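Local coordinates for poly-gamma-glutamate hydrolase (Bacillus phage phiNIT1, PDB 3A9L), which is a zinc-dependent phage peptidase that hydrolyses the gamma-glutamyl linkages of bacterial poly-gamma-glutamate, at residues S38-V46 with N74-F84; E45-V55 with A99-D107. One frame throughout, in Å; residues are numbered along the deposited sequence.

Contact 1 of 2, residues S38-V46 with N74-F84; sequences SPHAGGIEV and NSRLHVTSTHF. With ZN (zinc ion), chain C; PO4 (phosphate ion), chain D.
H40 and H78 meet at the zinc site, in a buried contact between the C-terminal end of strand 34-42, with the turn that follows it, and the loop leading from strand 62-68 to helix 87-94. H40 ND1 binds the zinc ion at 2.2 Å, and H40 NE2 gives its hydrogen to V79 O at 2.6 Å, a nearly straight bond (163°) in the ring plane although above the carbonyl plane. These two bonds fix the ring rotation and would probably make the imidazole a stronger zinc ligand. P39 CG covers one ring face and H78 CD2 the other, with the two imidazole planes inclined at 44°. H78 has its CG anti to the backbone N (chi1 179°), which lays the ring against that face of H40; its NE2 then donates to phosphate O4 at 2.7 Å, while ND1 is taken by D5. The same O4 binds the zinc, whose remaining ligands are both carboxylate oxygens of E45, a water and H103; G104 N also donates to E45 OE1. S81 N and OG both grip O3 of this phosphate, probably from the crystallisation liquor. P39 CB sits over the centre of the F84 ring, 3.3 Å from its centroid, in a CH-pi contact. I44 packs on the 3-10 segment 74-77, its CD1 4.0 Å from L77 CB. One water joins P39 O to L77 O and V79 N. Strand 62-68 flanks this packing, with F66 against I44 and Y64 against F84, while H103 of strand 98-105 touches P39 and S81.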
loop_
_atom_site.group_PDB
_atom_site.type_symbol
_atom_site.label_atom_id
_atom_site.label_comp_id
_atom_site.label_asym_id
_atom_site.label_seq_id
_atom_site.Cartn_x
_atom_site.Cartn_y
_atom_site.Cartn_z
ATOM N N SER A 38 -6.169 -0.850 10.256
ATOM C CA SER A 38 -6.352 -1.944 11.183
ATOM C C SER A 38 -5.084 -2.832 11.249
ATOM O O SER A 38 -4.476 -3.141 10.220
ATOM C CB SER A 38 -7.597 -2.756 10.845
ATOM O OG SER A 38 -7.647 -3.898 11.684
ATOM N N PRO A 39 -4.656 -3.195 12.474
ATOM C CA PRO A 39 -3.575 -4.177 12.598
ATOM C C PRO A 39 -4.081 -5.621 12.502
ATOM O O PRO A 39 -3.273 -6.569 12.439
ATOM C CB PRO A 39 -3.011 -3.904 13.995
ATOM C CG PRO A 39 -4.152 -3.339 14.789
ATOM C CD PRO A 39 -5.021 -2.577 13.772
ATOM N N HIS A 40 -5.407 -5.757 12.535
ATOM C CA HIS A 40 -6.120 -7.049 12.592
ATOM C C HIS A 40 -7.093 -7.233 11.402
ATOM O O HIS A 40 -8.267 -7.659 11.557
ATOM C CB HIS A 40 -6.781 -7.234 13.984
ATOM C CG HIS A 40 -5.847 -6.958 15.136
ATOM N ND1 HIS A 40 -6.269 -6.466 16.351
ATOM C CD2 HIS A 40 -4.500 -7.081 15.237
ATOM C CE1 HIS A 40 -5.233 -6.284 17.147
ATOM N NE2 HIS A 40 -4.143 -6.640 16.489
ATOM N N ALA A 41 -6.596 -6.918 10.201
ATOM C CA ALA A 41 -7.418 -6.972 8.989
ATOM C C ALA A 41 -7.393 -8.340 8.278
ATOM O O ALA A 41 -6.832 -9.295 8.793
ATOM C CB ALA A 41 -7.031 -5.856 8.029
ATOM N N GLY A 42 -8.030 -8.410 7.106
ATOM C CA GLY A 42 -8.216 -9.679 6.388
ATOM C C GLY A 42 -9.045 -10.570 7.279
ATOM O O GLY A 42 -10.031 -10.110 7.843
ATOM N N GLY A 43 -8.618 -11.823 7.411
ATOM C CA GLY A 43 -9.238 -12.844 8.271
ATOM C C GLY A 43 -9.045 -12.761 9.795
ATOM O O GLY A 43 -9.782 -13.410 10.537
ATOM N N ILE A 44 -8.087 -11.970 10.288
ATOM C CA ILE A 44 -7.888 -11.841 11.762
ATOM C C ILE A 44 -9.160 -11.308 12.469
ATOM O O ILE A 44 -9.698 -11.949 13.409
ATOM C CB ILE A 44 -6.633 -10.992 12.144
ATOM C CG1 ILE A 44 -5.418 -11.355 11.285
ATOM C CG2 ILE A 44 -6.312 -11.127 13.651
ATOM C CD1 ILE A 44 -4.319 -10.291 11.240
ATOM N N GLU A 45 -9.636 -10.139 12.039
ATOM C CA GLU A 45 -10.934 -9.627 12.475
ATOM C C GLU A 45 -11.779 -9.240 11.271
ATOM O O GLU A 45 -11.650 -8.104 10.743
ATOM C CB GLU A 45 -10.773 -8.444 13.419
ATOM C CG GLU A 45 -10.424 -8.934 14.826
ATOM C CD GLU A 45 -9.616 -7.958 15.635
ATOM O OE1 GLU A 45 -9.702 -6.734 15.397
ATOM O OE2 GLU A 45 -8.905 -8.421 16.564
ATOM N N VAL A 46 -12.631 -10.178 10.853
ATOM C CA VAL A 46 -13.319 -10.106 9.547
ATOM C C VAL A 46 -14.234 -8.921 9.438
ATOM O O VAL A 46 -15.029 -8.651 10.353
ATOM C CB VAL A 46 -14.032 -11.428 9.176
ATOM C CG1 VAL A 46 -14.849 -11.291 7.880
ATOM C CG2 VAL A 46 -12.997 -12.549 9.008
ATOM N N ASN A 74 -6.507 -17.392 11.668
ATOM C CA ASN A 74 -5.772 -16.125 11.591
ATOM C C ASN A 74 -5.599 -15.496 12.965
ATOM O O ASN A 74 -4.885 -14.500 13.114
ATOM C CB ASN A 74 -6.465 -15.147 10.641
ATOM C CG ASN A 74 -6.251 -15.501 9.174
ATOM O OD1 ASN A 74 -5.235 -15.154 8.575
ATOM N ND2 ASN A 74 -7.228 -16.188 8.587
ATOM N N SER A 75 -6.243 -16.068 13.994
ATOM C CA SER A 75 -6.085 -15.514 15.335
ATOM C C SER A 75 -4.648 -15.584 15.818
ATOM O O SER A 75 -4.256 -14.821 16.696
ATOM C CB SER A 75 -7.001 -16.192 16.352
ATOM O OG SER A 75 -6.739 -17.565 16.340
ATOM N N ARG A 76 -3.872 -16.510 15.260
ATOM C CA ARG A 76 -2.446 -16.625 15.593
ATOM C C ARG A 76 -1.638 -15.443 15.051
ATOM O O ARG A 76 -0.511 -15.200 15.471
ATOM C CB ARG A 76 -1.857 -17.978 15.129
ATOM C CG ARG A 76 -1.489 -18.125 13.685
ATOM C CD ARG A 76 -0.639 -19.396 13.485
ATOM N NE ARG A 76 -0.077 -19.481 12.133
ATOM C CZ ARG A 76 -0.603 -20.193 11.128
ATOM N NH1 ARG A 76 -1.718 -20.903 11.301
ATOM N NH2 ARG A 76 0.001 -20.209 9.939
ATOM N N LEU A 77 -2.243 -14.712 14.111
ATOM C CA LEU A 77 -1.596 -13.553 13.527
ATOM C C LEU A 77 -1.969 -12.280 14.313
ATOM O O LEU A 77 -1.586 -11.150 13.939
ATOM C CB LEU A 77 -1.993 -13.441 12.059
ATOM C CG LEU A 77 -1.744 -14.667 11.194
ATOM C CD1 LEU A 77 -2.491 -14.510 9.888
ATOM C CD2 LEU A 77 -0.236 -14.891 10.952
ATOM N N HIS A 78 -2.698 -12.475 15.414
ATOM C CA HIS A 78 -3.160 -11.364 16.234
ATOM C C HIS A 78 -2.081 -10.903 17.186
ATOM O O HIS A 78 -1.646 -11.665 18.055
ATOM C CB HIS A 78 -4.458 -11.725 16.983
ATOM C CG HIS A 78 -4.980 -10.626 17.858
ATOM N ND1 HIS A 78 -4.615 -10.493 19.183
ATOM C CD2 HIS A 78 -5.852 -9.622 17.606
ATOM C CE1 HIS A 78 -5.229 -9.449 19.705
ATOM N NE2 HIS A 78 -5.990 -8.904 18.770
ATOM N N VAL A 79 -1.650 -9.652 17.003
ATOM C CA VAL A 79 -0.807 -8.980 17.963
ATOM C C VAL A 79 -1.582 -7.772 18.493
ATOM O O VAL A 79 -1.880 -6.811 17.773
ATOM C CB VAL A 79 0.601 -8.655 17.384
ATOM C CG1 VAL A 79 1.398 -7.770 18.310
ATOM C CG2 VAL A 79 1.399 -9.987 17.156
ATOM N N THR A 80 -1.954 -7.854 19.758
ATOM C CA THR A 80 -2.719 -6.797 20.378
ATOM C C THR A 80 -2.150 -5.395 20.073
ATOM O O THR A 80 -0.930 -5.228 19.943
ATOM C CB THR A 80 -2.804 -7.044 21.884
ATOM O OG1 THR A 80 -3.961 -6.378 22.408
ATOM C CG2 THR A 80 -1.513 -6.590 22.585
ATOM N N SER A 81 -3.031 -4.397 19.962
ATOM C CA SER A 81 -2.645 -3.008 19.579
ATOM C C SER A 81 -1.591 -2.325 20.453
ATOM O O SER A 81 -0.777 -1.530 19.955
ATOM C CB SER A 81 -3.875 -2.088 19.497
ATOM O OG SER A 81 -4.975 -2.728 18.882
ATOM N N THR A 82 -1.601 -2.599 21.761
ATOM C CA THR A 82 -0.542 -2.059 22.611
ATOM C C THR A 82 0.866 -2.632 22.291
ATOM O O THR A 82 1.847 -2.105 22.787
ATOM C CB THR A 82 -0.808 -2.348 24.087
ATOM O OG1 THR A 82 -0.891 -3.764 24.253
ATOM C CG2 THR A 82 -2.099 -1.665 24.577
ATOM N N HIS A 83 0.943 -3.715 21.514
ATOM C CA HIS A 83 2.208 -4.447 21.245
ATOM C C HIS A 83 2.545 -4.413 19.759
ATOM O O HIS A 83 3.572 -4.945 19.303
ATOM C CB HIS A 83 2.101 -5.908 21.706
ATOM C CG HIS A 83 1.980 -6.059 23.186
ATOM N ND1 HIS A 83 2.039 -7.279 23.816
ATOM C CD2 HIS A 83 1.836 -5.137 24.166
ATOM C CE1 HIS A 83 1.930 -7.105 25.119
ATOM N NE2 HIS A 83 1.809 -5.812 25.359
ATOM N N PHE A 84 1.670 -3.755 19.018
ATOM C CA PHE A 84 1.711 -3.857 17.573
ATOM C C PHE A 84 2.690 -2.841 17.092
ATOM O O PHE A 84 2.534 -1.628 17.291
ATOM C CB PHE A 84 0.335 -3.671 16.941
ATOM C CG PHE A 84 0.334 -3.855 15.437
ATOM C CD1 PHE A 84 0.615 -2.787 14.600
ATOM C CD2 PHE A 84 0.052 -5.089 14.877
ATOM C CE1 PHE A 84 0.609 -2.940 13.237
ATOM C CE2 PHE A 84 0.050 -5.254 13.508
ATOM C CZ PHE A 84 0.305 -4.183 12.693
HETATM ZN ZN ZN C . -8.290 -6.085 17.104
HETATM P P PO4 D . -6.975 -5.841 20.367
HETATM O O1 PO4 D . -6.186 -6.686 21.344
HETATM O O2 PO4 D . -8.132 -5.116 21.036
HETATM O O3 PO4 D . -5.996 -4.819 19.855
HETATM O O4 PO4 D . -7.515 -6.687 19.247
HETATM O O HOH W 1 -1.762 -8.419 14.332
HETATM O O HOH W 2 -10.032 -6.250 18.560
#

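Contact 2 of 2, residues E45-V55 with A99-D107; sequences EVGTTELIYRV and AVSFHGYKD. With ZN (zinc ion), chain C.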
loop_
_atom_site.group_PDB
_atom_site.type_symbol
_atom_site.label_atom_id
_atom_site.label_comp_id
_atom_site.label_asym_id
_atom_site.label_seq_id
_atom_site.Cartn_x
_atom_site.Cartn_y
_atom_site.Cartn_z
ATOM N N GLU A 45 -9.636 -10.139 12.039
ATOM C CA GLU A 45 -10.934 -9.627 12.475
ATOM C C GLU A 45 -11.779 -9.240 11.271
ATOM O O GLU A 45 -11.650 -8.104 10.743
ATOM C CB GLU A 45 -10.773 -8.444 13.419
ATOM C CG GLU A 45 -10.424 -8.934 14.826
ATOM C CD GLU A 45 -9.616 -7.958 15.635
ATOM O OE1 GLU A 45 -9.702 -6.734 15.397
ATOM O OE2 GLU A 45 -8.905 -8.421 16.564
ATOM N N VAL A 46 -12.631 -10.178 10.853
ATOM C CA VAL A 46 -13.319 -10.106 9.547
ATOM C C VAL A 46 -14.234 -8.921 9.438
ATOM O O VAL A 46 -15.029 -8.651 10.353
ATOM C CB VAL A 46 -14.032 -11.428 9.176
ATOM C CG1 VAL A 46 -14.849 -11.291 7.880
ATOM C CG2 VAL A 46 -12.997 -12.549 9.008
ATOM N N GLY A 47 -14.065 -8.191 8.330
ATOM C CA GLY A 47 -14.834 -6.998 8.010
ATOM C C GLY A 47 -14.112 -5.666 8.135
ATOM O O GLY A 47 -14.586 -4.640 7.621
ATOM N N THR A 48 -13.005 -5.649 8.873
ATOM C CA THR A 48 -12.191 -4.438 9.003
ATOM C C THR A 48 -11.606 -3.972 7.659
ATOM O O THR A 48 -11.578 -2.773 7.360
ATOM C CB THR A 48 -11.033 -4.648 10.014
ATOM O OG1 THR A 48 -10.433 -5.912 9.760
ATOM C CG2 THR A 48 -11.561 -4.658 11.444
ATOM N N THR A 49 -11.105 -4.909 6.867
ATOM C CA THR A 49 -10.583 -4.570 5.539
ATOM C C THR A 49 -11.597 -3.816 4.704
ATOM O O THR A 49 -11.276 -2.772 4.143
ATOM C CB THR A 49 -10.161 -5.839 4.757
ATOM O OG1 THR A 49 -8.997 -6.395 5.356
ATOM C CG2 THR A 49 -9.850 -5.517 3.289
ATOM N N GLU A 50 -12.833 -4.328 4.664
ATOM C CA GLU A 50 -13.866 -3.829 3.723
ATOM C C GLU A 50 -14.410 -2.501 4.217
ATOM O O GLU A 50 -14.696 -1.598 3.428
ATOM C CB GLU A 50 -15.002 -4.850 3.558
ATOM C CG GLU A 50 -14.567 -6.181 2.852
ATOM C CD GLU A 50 -13.792 -7.177 3.717
ATOM O OE1 GLU A 50 -13.961 -7.219 4.951
ATOM O OE2 GLU A 50 -12.989 -7.961 3.136
ATOM N N LEU A 51 -14.557 -2.390 5.533
ATOM C CA LEU A 51 -15.005 -1.128 6.096
ATOM C C LEU A 51 -13.944 -0.074 5.906
ATOM O O LEU A 51 -14.274 1.051 5.631
ATOM C CB LEU A 51 -15.416 -1.268 7.568
ATOM C CG LEU A 51 -15.734 0.038 8.309
ATOM C CD1 LEU A 51 -16.982 0.747 7.707
ATOM C CD2 LEU A 51 -15.869 -0.191 9.790
ATOM N N ILE A 52 -12.669 -0.427 6.061
ATOM C CA ILE A 52 -11.615 0.579 5.875
ATOM C C ILE A 52 -11.562 1.043 4.413
ATOM O O ILE A 52 -11.372 2.234 4.141
ATOM C CB ILE A 52 -10.268 0.090 6.370
ATOM C CG1 ILE A 52 -10.208 0.270 7.895
ATOM C CG2 ILE A 52 -9.125 0.831 5.664
ATOM C CD1 ILE A 52 -9.249 -0.626 8.575
ATOM N N TYR A 53 -11.738 0.103 3.491
ATOM C CA TYR A 53 -11.750 0.427 2.049
ATOM C C TYR A 53 -12.788 1.482 1.717
ATOM O O TYR A 53 -12.490 2.455 1.018
ATOM C CB TYR A 53 -12.040 -0.819 1.233
ATOM C CG TYR A 53 -10.817 -1.621 0.893
ATOM C CD1 TYR A 53 -9.814 -1.842 1.832
ATOM C CD2 TYR A 53 -10.670 -2.163 -0.359
ATOM C CE1 TYR A 53 -8.698 -2.572 1.513
ATOM C CE2 TYR A 53 -9.562 -2.901 -0.690
ATOM C CZ TYR A 53 -8.578 -3.098 0.247
ATOM O OH TYR A 53 -7.479 -3.831 -0.105
ATOM N N ARG A 54 -14.002 1.267 2.216
ATOM C CA ARG A 54 -15.141 2.141 2.001
ATOM C C ARG A 54 -14.930 3.507 2.687
ATOM O O ARG A 54 -15.240 4.561 2.105
ATOM C CB ARG A 54 -16.423 1.448 2.525
ATOM C CG ARG A 54 -17.779 2.151 2.208
ATOM C CD ARG A 54 -18.034 2.191 0.685
ATOM N NE ARG A 54 -19.205 2.993 0.369
ATOM C CZ ARG A 54 -19.394 3.607 -0.794
ATOM N NH1 ARG A 54 -18.478 3.507 -1.757
ATOM N NH2 ARG A 54 -20.496 4.320 -0.994
ATOM N N VAL A 55 -14.426 3.498 3.928
ATOM C CA VAL A 55 -14.144 4.766 4.609
ATOM C C VAL A 55 -13.084 5.600 3.876
ATOM O O VAL A 55 -13.148 6.844 3.817
ATOM C CB VAL A 55 -13.738 4.578 6.109
ATOM C CG1 VAL A 55 -13.338 5.918 6.724
ATOM C CG2 VAL A 55 -14.913 4.033 6.897
ATOM N N ALA A 99 -5.704 9.530 13.705
ATOM C CA ALA A 99 -5.808 8.134 13.316
ATOM C C ALA A 99 -7.079 7.534 13.876
ATOM O O ALA A 99 -7.449 7.800 15.027
ATOM C CB ALA A 99 -4.583 7.335 13.810
ATOM N N VAL A 100 -7.765 6.781 13.033
ATOM C CA VAL A 100 -8.922 5.975 13.451
ATOM C C VAL A 100 -8.656 4.488 13.172
ATOM O O VAL A 100 -8.426 4.087 12.022
ATOM C CB VAL A 100 -10.206 6.453 12.742
ATOM C CG1 VAL A 100 -11.372 5.547 13.063
ATOM C CG2 VAL A 100 -10.555 7.867 13.154
ATOM N N SER A 101 -8.719 3.650 14.207
ATOM C CA SER A 101 -8.386 2.217 14.029
ATOM C C SER A 101 -9.666 1.391 14.032
ATOM O O SER A 101 -10.607 1.757 14.685
ATOM C CB SER A 101 -7.469 1.727 15.125
ATOM O OG SER A 101 -8.075 1.836 16.401
ATOM N N PHE A 102 -9.696 0.289 13.297
ATOM C CA PHE A 102 -10.906 -0.524 13.236
ATOM C C PHE A 102 -10.655 -1.967 13.708
ATOM O O PHE A 102 -9.811 -2.670 13.158
ATOM C CB PHE A 102 -11.490 -0.526 11.819
ATOM C CG PHE A 102 -11.897 0.841 11.320
ATOM C CD1 PHE A 102 -10.948 1.736 10.806
ATOM C CD2 PHE A 102 -13.221 1.234 11.379
ATOM C CE1 PHE A 102 -11.332 3.021 10.341
ATOM C CE2 PHE A 102 -13.618 2.496 10.907
ATOM C CZ PHE A 102 -12.666 3.389 10.410
ATOM N N HIS A 103 -11.449 -2.407 14.681
ATOM C CA HIS A 103 -11.255 -3.697 15.362
ATOM C C HIS A 103 -12.480 -4.540 15.417
ATOM O O HIS A 103 -13.615 -4.049 15.312
ATOM C CB HIS A 103 -10.730 -3.496 16.783
ATOM C CG HIS A 103 -9.292 -3.086 16.831
ATOM N ND1 HIS A 103 -8.270 -3.995 16.959
ATOM C CD2 HIS A 103 -8.706 -1.864 16.743
ATOM C CE1 HIS A 103 -7.114 -3.352 16.949
ATOM N NE2 HIS A 103 -7.352 -2.060 16.825
ATOM N N GLY A 104 -12.260 -5.841 15.566
ATOM C CA GLY A 104 -13.385 -6.772 15.734
ATOM C C GLY A 104 -13.331 -7.477 17.091
ATOM O O GLY A 104 -12.277 -7.960 17.496
ATOM N N TYR A 105 -14.448 -7.524 17.814
ATOM C CA TYR A 105 -14.448 -8.291 19.064
ATOM C C TYR A 105 -15.575 -9.308 18.993
ATOM O O TYR A 105 -16.512 -9.126 18.215
ATOM C CB TYR A 105 -14.502 -7.378 20.328
ATOM C CG TYR A 105 -15.862 -6.785 20.634
ATOM C CD1 TYR A 105 -16.770 -7.458 21.457
ATOM C CD2 TYR A 105 -16.249 -5.548 20.099
ATOM C CE1 TYR A 105 -18.038 -6.910 21.735
ATOM C CE2 TYR A 105 -17.511 -4.989 20.381
ATOM C CZ TYR A 105 -18.394 -5.675 21.197
ATOM O OH TYR A 105 -19.632 -5.135 21.464
ATOM N N LYS A 106 -15.458 -10.387 19.771
ATOM C CA LYS A 106 -16.422 -11.475 19.759
ATOM C C LYS A 106 -17.685 -11.154 20.559
ATOM O O LYS A 106 -17.657 -10.918 21.774
ATOM C CB LYS A 106 -15.778 -12.780 20.260
ATOM C CG LYS A 106 -16.477 -14.067 19.771
ATOM C CD LYS A 106 -15.460 -15.203 19.643
ATOM C CE LYS A 106 -15.971 -16.345 18.790
ATOM N NZ LYS A 106 -17.201 -16.953 19.361
ATOM N N ASP A 107 -18.785 -11.076 19.836
ATOM C CA ASP A 107 -20.098 -11.106 20.453
ATOM C C ASP A 107 -20.999 -11.363 19.290
ATOM O O ASP A 107 -21.366 -10.442 18.578
ATOM C CB ASP A 107 -20.480 -9.800 21.158
ATOM C CG ASP A 107 -21.805 -9.910 21.905
ATOM O OD1 ASP A 107 -22.405 -11.024 21.911
ATOM O OD2 ASP A 107 -22.253 -8.894 22.475
HETATM ZN ZN ZN C . -8.290 -6.085 17.104
HETATM O O HOH W 2 -10.032 -6.250 18.560
#
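The F102 ring is met obliquely by three side chains of helix 48-55; the H103 ring has S101 OG at its edge, in plane. L51 CD2 reaches F102 CD2 at 3.4 Å and I52 CG1 reaches F102 CD1 at 3.3 Å, touching the two ring carbons that flank CG, while V55 CG2 approaches CZ. With CG beside its backbone N (chi1 -61°), the phenyl group extends along the helix from I52 to V55. At the helix N-terminus, T48 CG2 lies 3.2 Å from F102 O, and T48 OG1 donates to E45 O in the carbonyl plane, bracing the turn. G104 N donates to E45 OE1 at 2.7 Å, almost straight (174°) but from above the carboxylate plane. That bond helps fix the carboxylate as it shares the zinc with H103 ND1, 2.1 Å from the metal. Zinc-bound water 2 donates to G104 O. The axes of helix segment 48-55 and strand segment 99-105 come within 8.7 Å, at 153° between directions: a helix packed nearly antiparallel on an alpha/beta sheet, with H103 near the strand's C-terminal end, E45 in the turn before the helix and H40 binding the zinc, consistent with the zinc exopeptidase clan.

Overall arrangement
Contacts 1 and 2 have centres 11 Å apart and meet at one zinc ion, whose protein ligands H40, E45 and H103 are divided between them, with E45 common to both. Their segments alternate along the chain: 38-46, 45-55, 74-84, then 99-107. Strand 34-42 leads into helix 48-59, and strands 34-42 and 98-105 are parallel neighbours in the mixed sheet. Direct links tie the two together: G42 N lies 2.8 Å from T49 OG1, a probable hydrogen bond, and S38 OG is 2.9 Å from F102 O. Contact 2 packs the helix against the sheet, whereas contact 1 sets loop 74-84 beside the metal, where H78, T80 and S81 hold the phosphate.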